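Local coordinates for lipoprotein (Mycoplasma mycoides subsp. capri, PDB 7ADK) that probably acts as a membrane-anchored peptidase of the PA (chymotrypsin-like) clan, belonging to the DUF31 family of mycoplasma proteins, at residues N565-T568 with N569-T573; L623-Y626 with N627-D630; K822-R825 with E826-K830; G843-D846 with D847-P850. One frame throughout, in Å; residues are numbered along the deposited sequence.

Contact 1 (N565-T568 with N569-T573)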
loop_
_atom_site.group_PDB
_atom_site.type_symbol
_atom_site.label_atom_id
_atom_site.label_comp_id
_atom_site.label_asym_id
_atom_site.label_seq_id
_atom_site.Cartn_x
_atom_site.Cartn_y
_atom_site.Cartn_z
ATOM N N ASN B 565 6.260 6.132 -15.950
ATOM C CA ASN B 565 6.703 6.254 -17.339
ATOM C C ASN B 565 6.892 7.732 -17.698
ATOM O O ASN B 565 6.134 8.568 -17.228
ATOM C CB ASN B 565 5.650 5.654 -18.284
ATOM C CG ASN B 565 5.270 4.223 -17.977
ATOM O OD1 ASN B 565 5.901 3.282 -18.424
ATOM N ND2 ASN B 565 4.214 4.013 -17.239
ATOM N N ASP B 566 7.802 8.053 -18.611
ATOM C CA ASP B 566 7.764 9.311 -19.360
ATOM C C ASP B 566 6.858 9.142 -20.589
ATOM O O ASP B 566 7.101 8.286 -21.437
ATOM C CB ASP B 566 9.194 9.724 -19.730
ATOM C CG ASP B 566 9.315 11.039 -20.504
ATOM O OD1 ASP B 566 8.303 11.693 -20.847
ATOM O OD2 ASP B 566 10.463 11.423 -20.800
ATOM N N ILE B 567 5.805 9.951 -20.679
ATOM C CA ILE B 567 4.765 9.920 -21.711
ATOM C C ILE B 567 4.724 11.200 -22.561
ATOM O O ILE B 567 3.779 11.412 -23.312
ATOM C CB ILE B 567 3.396 9.511 -21.110
ATOM C CG1 ILE B 567 2.681 10.614 -20.312
ATOM C CG2 ILE B 567 3.519 8.230 -20.280
ATOM C CD1 ILE B 567 1.202 10.334 -20.086
ATOM N N THR B 568 5.742 12.055 -22.479
ATOM C CA THR B 568 5.753 13.407 -23.052
ATOM C C THR B 568 5.463 13.462 -24.550
ATOM O O THR B 568 4.653 14.268 -24.998
ATOM C CB THR B 568 7.102 14.081 -22.784
ATOM O OG1 THR B 568 7.378 14.057 -21.417
ATOM C CG2 THR B 568 7.136 15.543 -23.188
ATOM N N ASN B 569 6.103 12.602 -25.343
ATOM C CA ASN B 569 5.990 12.607 -26.803
ATOM C C ASN B 569 4.732 11.896 -27.327
ATOM O O ASN B 569 4.430 11.989 -28.515
ATOM C CB ASN B 569 7.286 12.041 -27.401
ATOM C CG ASN B 569 8.497 12.887 -27.056
ATOM O OD1 ASN B 569 9.400 12.447 -26.366
ATOM N ND2 ASN B 569 8.535 14.131 -27.473
ATOM N N GLN B 570 3.989 11.206 -26.460
ATOM C CA GLN B 570 2.704 10.566 -26.762
ATOM C C GLN B 570 1.494 11.315 -26.177
ATOM O O GLN B 570 0.367 11.043 -26.582
ATOM C CB GLN B 570 2.757 9.095 -26.334
ATOM C CG GLN B 570 2.912 8.877 -24.831
ATOM C CD GLN B 570 2.801 7.414 -24.441
ATOM O OE1 GLN B 570 3.709 6.632 -24.614
ATOM N NE2 GLN B 570 1.713 6.984 -23.914
ATOM N N TYR B 571 1.704 12.264 -25.267
ATOM C CA TYR B 571 0.664 13.126 -24.716
ATOM C C TYR B 571 0.239 14.239 -25.686
ATOM O O TYR B 571 0.804 14.391 -26.767
ATOM C CB TYR B 571 1.150 13.724 -23.387
ATOM C CG TYR B 571 0.027 14.004 -22.416
ATOM C CD1 TYR B 571 -0.615 12.911 -21.815
ATOM C CD2 TYR B 571 -0.374 15.315 -22.094
ATOM C CE1 TYR B 571 -1.631 13.106 -20.870
ATOM C CE2 TYR B 571 -1.399 15.513 -21.151
ATOM C CZ TYR B 571 -2.017 14.409 -20.522
ATOM O OH TYR B 571 -2.986 14.583 -19.594
ATOM N N GLU B 572 -0.740 15.047 -25.283
ATOM C CA GLU B 572 -1.141 16.277 -25.972
ATOM C C GLU B 572 0.027 17.269 -26.134
ATOM O O GLU B 572 0.952 17.294 -25.326
ATOM C CB GLU B 572 -2.337 16.893 -25.242
ATOM C CG GLU B 572 -3.000 18.100 -25.899
ATOM C CD GLU B 572 -3.487 17.836 -27.311
ATOM O OE1 GLU B 572 -4.637 17.433 -27.488
ATOM O OE2 GLU B 572 -2.718 18.019 -28.252
ATOM N N THR B 573 0.026 18.036 -27.222
ATOM C CA THR B 573 1.100 18.962 -27.599
ATOM C C THR B 573 0.672 20.413 -27.834
ATOM O O THR B 573 1.418 21.327 -27.479
ATOM C CB THR B 573 1.873 18.372 -28.782
ATOM O OG1 THR B 573 3.011 19.126 -29.061
ATOM C CG2 THR B 573 1.085 18.261 -30.068
#

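Contact 2 (L623-Y626 with N627-D630)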
loop_
_atom_site.group_PDB
_atom_site.type_symbol
_atom_site.label_atom_id
_atom_site.label_comp_id
_atom_site.label_asym_id
_atom_site.label_seq_id
_atom_site.Cartn_x
_atom_site.Cartn_y
_atom_site.Cartn_z
ATOM N N LEU B 623 -34.093 11.887 6.548
ATOM C CA LEU B 623 -34.298 13.318 6.367
ATOM C C LEU B 623 -33.886 14.005 7.677
ATOM O O LEU B 623 -34.220 13.517 8.752
ATOM C CB LEU B 623 -35.775 13.550 6.010
ATOM C CG LEU B 623 -36.178 14.999 5.687
ATOM C CD1 LEU B 623 -35.778 15.427 4.288
ATOM C CD2 LEU B 623 -37.678 15.141 5.789
ATOM N N LYS B 624 -33.142 15.106 7.587
ATOM C CA LYS B 624 -32.397 15.782 8.668
ATOM C C LYS B 624 -31.044 15.167 9.065
ATOM O O LYS B 624 -30.261 15.857 9.700
ATOM C CB LYS B 624 -33.302 16.191 9.854
ATOM C CG LYS B 624 -33.214 15.320 11.115
ATOM C CD LYS B 624 -34.290 15.695 12.137
ATOM C CE LYS B 624 -34.295 14.808 13.386
ATOM N NZ LYS B 624 -33.078 14.934 14.200
ATOM N N LYS B 625 -30.697 13.952 8.606
ATOM C CA LYS B 625 -29.313 13.401 8.549
ATOM C C LYS B 625 -28.716 13.516 7.141
ATOM O O LYS B 625 -27.573 13.924 7.001
ATOM C CB LYS B 625 -29.292 11.967 9.117
ATOM C CG LYS B 625 -28.119 11.052 8.721
ATOM C CD LYS B 625 -26.731 11.435 9.233
ATOM C CE LYS B 625 -25.708 10.467 8.650
ATOM N NZ LYS B 625 -24.337 10.691 9.103
ATOM N N TYR B 626 -29.484 13.280 6.079
ATOM C CA TYR B 626 -29.093 13.643 4.708
ATOM C C TYR B 626 -28.805 15.146 4.563
ATOM O O TYR B 626 -27.865 15.533 3.882
ATOM C CB TYR B 626 -30.204 13.282 3.719
ATOM C CG TYR B 626 -30.522 11.816 3.509
ATOM C CD1 TYR B 626 -29.514 10.920 3.105
ATOM C CD2 TYR B 626 -31.854 11.372 3.575
ATOM C CE1 TYR B 626 -29.838 9.593 2.773
ATOM C CE2 TYR B 626 -32.180 10.043 3.246
ATOM C CZ TYR B 626 -31.171 9.144 2.852
ATOM O OH TYR B 626 -31.479 7.857 2.556
ATOM N N ASN B 627 -29.623 15.982 5.196
ATOM C CA ASN B 627 -29.625 17.436 5.058
ATOM C C ASN B 627 -28.599 18.154 5.946
ATOM O O ASN B 627 -28.546 19.383 5.933
ATOM C CB ASN B 627 -31.049 17.964 5.296
ATOM C CG ASN B 627 -32.118 17.146 4.600
ATOM O OD1 ASN B 627 -32.436 16.042 5.018
ATOM N ND2 ASN B 627 -32.682 17.624 3.530
ATOM N N ASP B 628 -27.787 17.421 6.713
ATOM C CA ASP B 628 -26.600 17.994 7.338
ATOM C C ASP B 628 -25.643 18.510 6.252
ATOM O O ASP B 628 -25.445 17.846 5.233
ATOM C CB ASP B 628 -25.870 16.969 8.219
ATOM C CG ASP B 628 -26.572 16.540 9.502
ATOM O OD1 ASP B 628 -27.425 17.282 10.018
ATOM O OD2 ASP B 628 -26.246 15.461 10.034
ATOM N N LEU B 629 -25.012 19.657 6.475
ATOM C CA LEU B 629 -23.810 20.029 5.751
ATOM C C LEU B 629 -22.656 19.118 6.168
ATOM O O LEU B 629 -22.613 18.578 7.266
ATOM C CB LEU B 629 -23.483 21.517 5.934
ATOM C CG LEU B 629 -23.969 22.389 4.770
ATOM C CD1 LEU B 629 -25.481 22.406 4.631
ATOM C CD2 LEU B 629 -23.478 23.813 4.925
ATOM N N ASP B 630 -21.781 18.930 5.200
ATOM C CA ASP B 630 -20.678 17.992 5.164
ATOM C C ASP B 630 -19.381 18.778 5.162
ATOM O O ASP B 630 -19.312 19.847 4.571
ATOM C CB ASP B 630 -20.750 17.209 3.854
ATOM C CG ASP B 630 -21.906 16.226 3.779
ATOM O OD1 ASP B 630 -22.010 15.387 4.689
ATOM O OD2 ASP B 630 -22.645 16.196 2.769
#

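Contact 3 (K822-R825 with E826-K830)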
loop_
_atom_site.group_PDB
_atom_site.type_symbol
_atom_site.label_atom_id
_atom_site.label_comp_id
_atom_site.label_asym_id
_atom_site.label_seq_id
_atom_site.Cartn_x
_atom_site.Cartn_y
_atom_site.Cartn_z
ATOM N N LYS B 822 -4.914 43.367 2.376
ATOM C CA LYS B 822 -4.443 42.065 2.871
ATOM C C LYS B 822 -5.509 40.972 2.655
ATOM O O LYS B 822 -5.921 40.283 3.586
ATOM C CB LYS B 822 -4.019 42.201 4.347
ATOM C CG LYS B 822 -2.667 42.881 4.614
ATOM C CD LYS B 822 -1.460 42.000 4.291
ATOM C CE LYS B 822 -0.163 42.605 4.800
ATOM N NZ LYS B 822 0.983 41.682 4.741
ATOM N N SER B 823 -5.990 40.845 1.425
ATOM C CA SER B 823 -6.875 39.774 0.967
ATOM C C SER B 823 -6.658 39.541 -0.522
ATOM O O SER B 823 -6.138 40.413 -1.208
ATOM C CB SER B 823 -8.335 40.095 1.262
ATOM O OG SER B 823 -8.750 41.263 0.606
ATOM N N TYR B 824 -7.048 38.375 -1.037
ATOM C CA TYR B 824 -6.798 37.983 -2.423
ATOM C C TYR B 824 -7.265 39.022 -3.453
ATOM O O TYR B 824 -6.510 39.400 -4.346
ATOM C CB TYR B 824 -7.474 36.631 -2.671
ATOM C CG TYR B 824 -7.321 36.103 -4.081
ATOM C CD1 TYR B 824 -6.060 36.079 -4.702
ATOM C CD2 TYR B 824 -8.453 35.689 -4.800
ATOM C CE1 TYR B 824 -5.931 35.685 -6.037
ATOM C CE2 TYR B 824 -8.325 35.305 -6.141
ATOM C CZ TYR B 824 -7.070 35.321 -6.764
ATOM O OH TYR B 824 -6.950 35.024 -8.073
ATOM N N ARG B 825 -8.491 39.538 -3.309
ATOM C CA ARG B 825 -9.074 40.535 -4.205
ATOM C C ARG B 825 -8.255 41.813 -4.271
ATOM O O ARG B 825 -7.931 42.289 -5.348
ATOM C CB ARG B 825 -10.499 40.827 -3.730
ATOM C CG ARG B 825 -11.232 41.767 -4.697
ATOM C CD ARG B 825 -12.620 42.180 -4.209
ATOM N NE ARG B 825 -12.554 42.818 -2.887
ATOM C CZ ARG B 825 -12.123 44.025 -2.597
ATOM N NH1 ARG B 825 -11.807 44.897 -3.491
ATOM N NH2 ARG B 825 -11.986 44.373 -1.364
ATOM N N GLU B 826 -7.932 42.395 -3.128
ATOM C CA GLU B 826 -7.280 43.709 -3.095
ATOM C C GLU B 826 -5.766 43.647 -3.372
ATOM O O GLU B 826 -5.180 44.633 -3.805
ATOM C CB GLU B 826 -7.678 44.460 -1.820
ATOM C CG GLU B 826 -7.110 43.886 -0.531
ATOM C CD GLU B 826 -7.928 44.226 0.727
ATOM O OE1 GLU B 826 -8.746 45.173 0.717
ATOM O OE2 GLU B 826 -7.731 43.517 1.742
ATOM N N VAL B 827 -5.147 42.475 -3.206
ATOM C CA VAL B 827 -3.835 42.149 -3.782
ATOM C C VAL B 827 -3.918 42.044 -5.302
ATOM O O VAL B 827 -3.117 42.637 -6.022
ATOM C CB VAL B 827 -3.294 40.857 -3.163
ATOM C CG1 VAL B 827 -2.110 40.292 -3.905
ATOM C CG2 VAL B 827 -2.876 41.091 -1.725
ATOM N N MET B 828 -4.911 41.342 -5.831
ATOM C CA MET B 828 -5.042 41.160 -7.269
ATOM C C MET B 828 -5.470 42.446 -7.999
ATOM O O MET B 828 -5.069 42.678 -9.134
ATOM C CB MET B 828 -5.940 39.950 -7.546
ATOM C CG MET B 828 -5.650 39.438 -8.952
ATOM S SD MET B 828 -6.308 37.813 -9.360
ATOM C CE MET B 828 -5.818 37.727 -11.093
ATOM N N ASN B 829 -6.186 43.345 -7.320
ATOM C CA ASN B 829 -6.596 44.658 -7.806
ATOM C C ASN B 829 -5.413 45.560 -8.167
ATOM O O ASN B 829 -5.475 46.247 -9.180
ATOM C CB ASN B 829 -7.467 45.329 -6.734
ATOM C CG ASN B 829 -8.031 46.659 -7.194
ATOM O OD1 ASN B 829 -8.597 46.784 -8.261
ATOM N ND2 ASN B 829 -7.887 47.693 -6.426
ATOM N N LYS B 830 -4.335 45.567 -7.371
ATOM C CA LYS B 830 -3.134 46.358 -7.677
ATOM C C LYS B 830 -2.292 45.745 -8.799
ATOM O O LYS B 830 -1.732 46.481 -9.604
ATOM C CB LYS B 830 -2.309 46.647 -6.412
ATOM C CG LYS B 830 -1.749 45.417 -5.693
ATOM C CD LYS B 830 -0.723 45.773 -4.620
ATOM C CE LYS B 830 -0.063 44.522 -4.062
ATOM N NZ LYS B 830 0.908 44.813 -3.005
#

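Contact 4 (G843-D846 with D847-P850)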
loop_
_atom_site.group_PDB
_atom_site.type_symbol
_atom_site.label_atom_id
_atom_site.label_comp_id
_atom_site.label_asym_id
_atom_site.label_seq_id
_atom_site.Cartn_x
_atom_site.Cartn_y
_atom_site.Cartn_z
ATOM N N GLY B 843 -14.741 42.403 -12.062
ATOM C CA GLY B 843 -13.488 43.050 -11.650
ATOM C C GLY B 843 -13.226 43.061 -10.137
ATOM O O GLY B 843 -14.090 42.742 -9.321
ATOM N N PHE B 844 -11.999 43.416 -9.756
ATOM C CA PHE B 844 -11.481 43.362 -8.378
ATOM C C PHE B 844 -11.836 44.567 -7.487
ATOM O O PHE B 844 -11.444 44.619 -6.323
ATOM C CB PHE B 844 -9.956 43.216 -8.431
ATOM C CG PHE B 844 -9.437 42.114 -9.315
ATOM C CD1 PHE B 844 -9.482 40.788 -8.871
ATOM C CD2 PHE B 844 -8.924 42.408 -10.587
ATOM C CE1 PHE B 844 -9.044 39.756 -9.709
ATOM C CE2 PHE B 844 -8.485 41.376 -11.421
ATOM C CZ PHE B 844 -8.562 40.048 -10.991
ATOM N N THR B 845 -12.539 45.569 -8.006
ATOM C CA THR B 845 -12.852 46.808 -7.279
ATOM C C THR B 845 -13.843 46.588 -6.127
ATOM O O THR B 845 -14.662 45.668 -6.146
ATOM C CB THR B 845 -13.349 47.895 -8.240
ATOM O OG1 THR B 845 -14.485 47.459 -8.941
ATOM C CG2 THR B 845 -12.305 48.288 -9.265
ATOM N N ASP B 846 -13.766 47.424 -5.083
ATOM C CA ASP B 846 -14.500 47.202 -3.824
ATOM C C ASP B 846 -16.031 47.241 -3.978
ATOM O O ASP B 846 -16.745 46.541 -3.265
ATOM C CB ASP B 846 -14.084 48.242 -2.768
ATOM C CG ASP B 846 -12.575 48.401 -2.552
ATOM O OD1 ASP B 846 -11.877 47.419 -2.329
ATOM O OD2 ASP B 846 -12.078 49.522 -2.578
ATOM N N ASP B 847 -16.544 48.028 -4.925
ATOM C CA ASP B 847 -17.968 48.109 -5.245
ATOM C C ASP B 847 -18.522 46.820 -5.881
ATOM O O ASP B 847 -19.737 46.634 -5.914
ATOM C CB ASP B 847 -18.249 49.346 -6.127
ATOM C CG ASP B 847 -17.315 49.582 -7.318
ATOM O OD1 ASP B 847 -17.424 50.640 -7.943
ATOM O OD2 ASP B 847 -16.436 48.749 -7.607
ATOM N N LYS B 848 -17.668 45.903 -6.351
ATOM C CA LYS B 848 -18.053 44.641 -6.999
ATOM C C LYS B 848 -17.879 43.407 -6.107
ATOM O O LYS B 848 -17.913 42.284 -6.601
ATOM C CB LYS B 848 -17.357 44.512 -8.367
ATOM C CG LYS B 848 -17.579 45.685 -9.330
ATOM C CD LYS B 848 -19.046 46.019 -9.628
ATOM C CE LYS B 848 -19.130 47.219 -10.563
ATOM N NZ LYS B 848 -20.517 47.620 -10.854
ATOM N N ILE B 849 -17.753 43.575 -4.790
ATOM C CA ILE B 849 -18.009 42.481 -3.845
ATOM C C ILE B 849 -19.503 42.117 -3.945
ATOM O O ILE B 849 -20.338 43.013 -3.801
ATOM C CB ILE B 849 -17.609 42.860 -2.398
ATOM C CG1 ILE B 849 -16.089 43.073 -2.297
ATOM C CG2 ILE B 849 -18.042 41.798 -1.388
ATOM C CD1 ILE B 849 -15.599 43.426 -0.900
ATOM N N PRO B 850 -19.879 40.850 -4.196
ATOM C CA PRO B 850 -21.280 40.444 -4.190
ATOM C C PRO B 850 -21.850 40.538 -2.774
ATOM O O PRO B 850 -21.165 40.208 -1.806
ATOM C CB PRO B 850 -21.309 39.025 -4.758
ATOM C CG PRO B 850 -19.887 38.509 -4.650
ATOM C CD PRO B 850 -19.006 39.732 -4.490
#

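Contact 1 (N565-T568 with N569-T573)
The turn by which the chain leaves strand 565-566 is closed on the carbonyl of Ile567, which takes N-H groups from both Gln570 and Tyr571. Tyr571 N lies 3.0 Å from Ile567 O and almost straight beyond the end of the carbonyl, whereas Gln570 N, 3.2 Å from Ile567 O, comes in from above the carbonyl plane, 53° out of it. The two donors therefore share one oxygen without competing for the same position. Side chains follow the same curve. The CD1 methyl of Ile567 reaches the Tyr571 ring obliquely, 3.6 Å from Tyr571 CD1, and both residues also rest on Val560 of strand 556-562. Gln570 carries CG between its backbone N and carbonyl carbon (chi1 65°), which brings CG to 3.8 Å from Ile567 CB. Just upstream, Thr568 N sits 3.1 Å from Asp566 OD1, and Thr568 OG1 lies 2.6 Å from Asp566 OD1, on its syn side. Thr568 OG1 is also hydrogen-bonded to Val560 N. An Asx turn at Asp566 thus runs into a type I-like turn overlapped by a five-residue alpha turn, at the end of the short strand 565-566, which pairs with 556-562 in a surface hairpin.

Contact 2 (L623-Y626 with N627-D630)
Asn627 OD1 receives the backbone N-H of Lys624 in the shortest polar bond here, 2.8 Å from Lys624 N to Asn627 OD1 and fairly straight at 162°. The donor is tilted 34° from the plane of the amide carbonyl. What lets the side chain fold back over the preceding residues is the first torsion of Asn627, which sets CG beside its own backbone N (chi1 -44°). Leu623 borders the same amide: its CD1 methyl stands 3.5 Å from Asn627 OD1 and 3.9 Å from Asn627 ND2, the two side chains running at a slant to each other. The backbone here makes a type I beta turn from Lys625 to Asp628, with Asn627 at its third position; Lys625 O and Asp628 N are 3.5 Å apart. Across the two ends of the turn, Lys625 CD comes to 4.1 Å from Asp628 OD2. The ammonium NZ of Lys625 remains 5.2 Å from Asp628 OD2, so any attraction between these charges acts at a distance. Lys693 NZ donates to the backbone oxygens of Tyr626 and Asp628, while the Tyr626 ring packs on helix 688-691. Backbone turn and the Asn627 side-chain-to-backbone bond together make a type I turn bridged to the residue before it, in a long loop of the peptidase region.

Contact 3 (K822-R825 with E826-K830)
The first turn of helix 824-831 is set by regular i to i+4 bonds, with Val827 N 3.0 Å from Ser823 O and Met828 N 2.9 Å from Tyr824 O, followed by Asn829 N on Arg825 O. Ser823 stands at the N-cap position, but its hydroxyl does not cap the helix; it donates instead to the side chain of Glu826, which turns back to meet it. Glu826 CG lies between its own backbone N and carbonyl carbon (chi1 70°), and the extended chain beyond carries the carboxylate to the helix start. There OE2 is approached from opposite faces of the carboxylate plane, by Ser823 with OG 2.7 Å from Glu826 OE2, and by the backbone of Lys822 with N 2.9 Å from Glu826 OE2. Gln818 adds a third donor. The other oxygen, Glu826 OE1, is 3.9 Å from Arg825 NH2, a long salt bridge in which no N-H points at the oxygen and the two flat groups are turned 62° apart. Arg825 also donates to the carbonyls of Tyr812 and Phe844. On another side of the helix, Tyr824 and Met828 run alongside each other; Met828 SD lies 4.6 Å from the centroid of the Tyr824 ring, oblique to it, in a Met-aromatic contact. The Tyr824 hydroxyl bonds Asp430, and both side chains reach Tyr444, placing this helix against the antiparallel sheet. Three donors on one oxygen of the buried Glu826, with a guanidinium nearby, probably favour its ionised form and tie Lys822 and the N-cap to the first turn.

Contact 4 (G843-D846 with D847-P850)
Thr845 and Asp847 meet on the exposed side of this surface turn, together with Lys848, whereas the other side packs against helix 824-831, with Phe844 buried on Met828 and Asn829 and with Ile849 leaning on Arg825. On the exposed side the hydroxyl of Thr845 donates to the carboxylate of Asp847, with OG1 2.7 Å from Asp847 OD2 and lying nearly in line with the C-O bond of that oxygen, a tight bond that nevertheless faces solvent. Each residue holds its polar branch between backbone N and carbonyl carbon, at chi1 58° for Thr845 OG1 and 47° for Asp847 CG, and these settings turn the two groups toward one another. Lys848 CB, 3.8 Å from Gly843 O, and Lys848 CG, 3.6 Å from Thr845 OG1, make the few aliphatic contacts here, after which the chain bends and leads its ammonium away from the turn. The backbone closes with Lys848 N 3.0 Å from Thr845 O, reaching it from above the carbonyl plane. A further bond, from Ile849 N to Asp846 O at 3.5 Å, is weak. Ile849 also sets its CG1 3.7 Å from Asp846 O. Asp846 has its strongest partner in Arg825, to which OD1 makes a salt bridge. Asp846 OD2 stays 6.7 Å from Asp847 OD2, so the two acidic groups are well separated. One carboxylate thus serves the turn itself, through a neutral hydroxyl, and the other gives the turn a charged link to the helix, beside the packing of Phe844.

Contact 3 is the buried one of the four; contacts 1, 2 and 4 lie at the surface. Contacts 3 and 4 adjoin, their centres about 11 Å apart, and Arg825 spans them, its NH1 lying 2.8 Å from Asp846 OD1. Contacts 1 and 2 lie far from each other, nearest atoms about 30 Å apart, though both fall in the DUF31 peptidase part of the sequence; one leaves a short strand of the antiparallel sheet, the other bends a long loop. Contacts 1 and 4 close on backbone carbonyls and contact 2 on an asparagine amide, whereas contact 3 adds Met-aromatic packing and a carboxylate gripped by three donors.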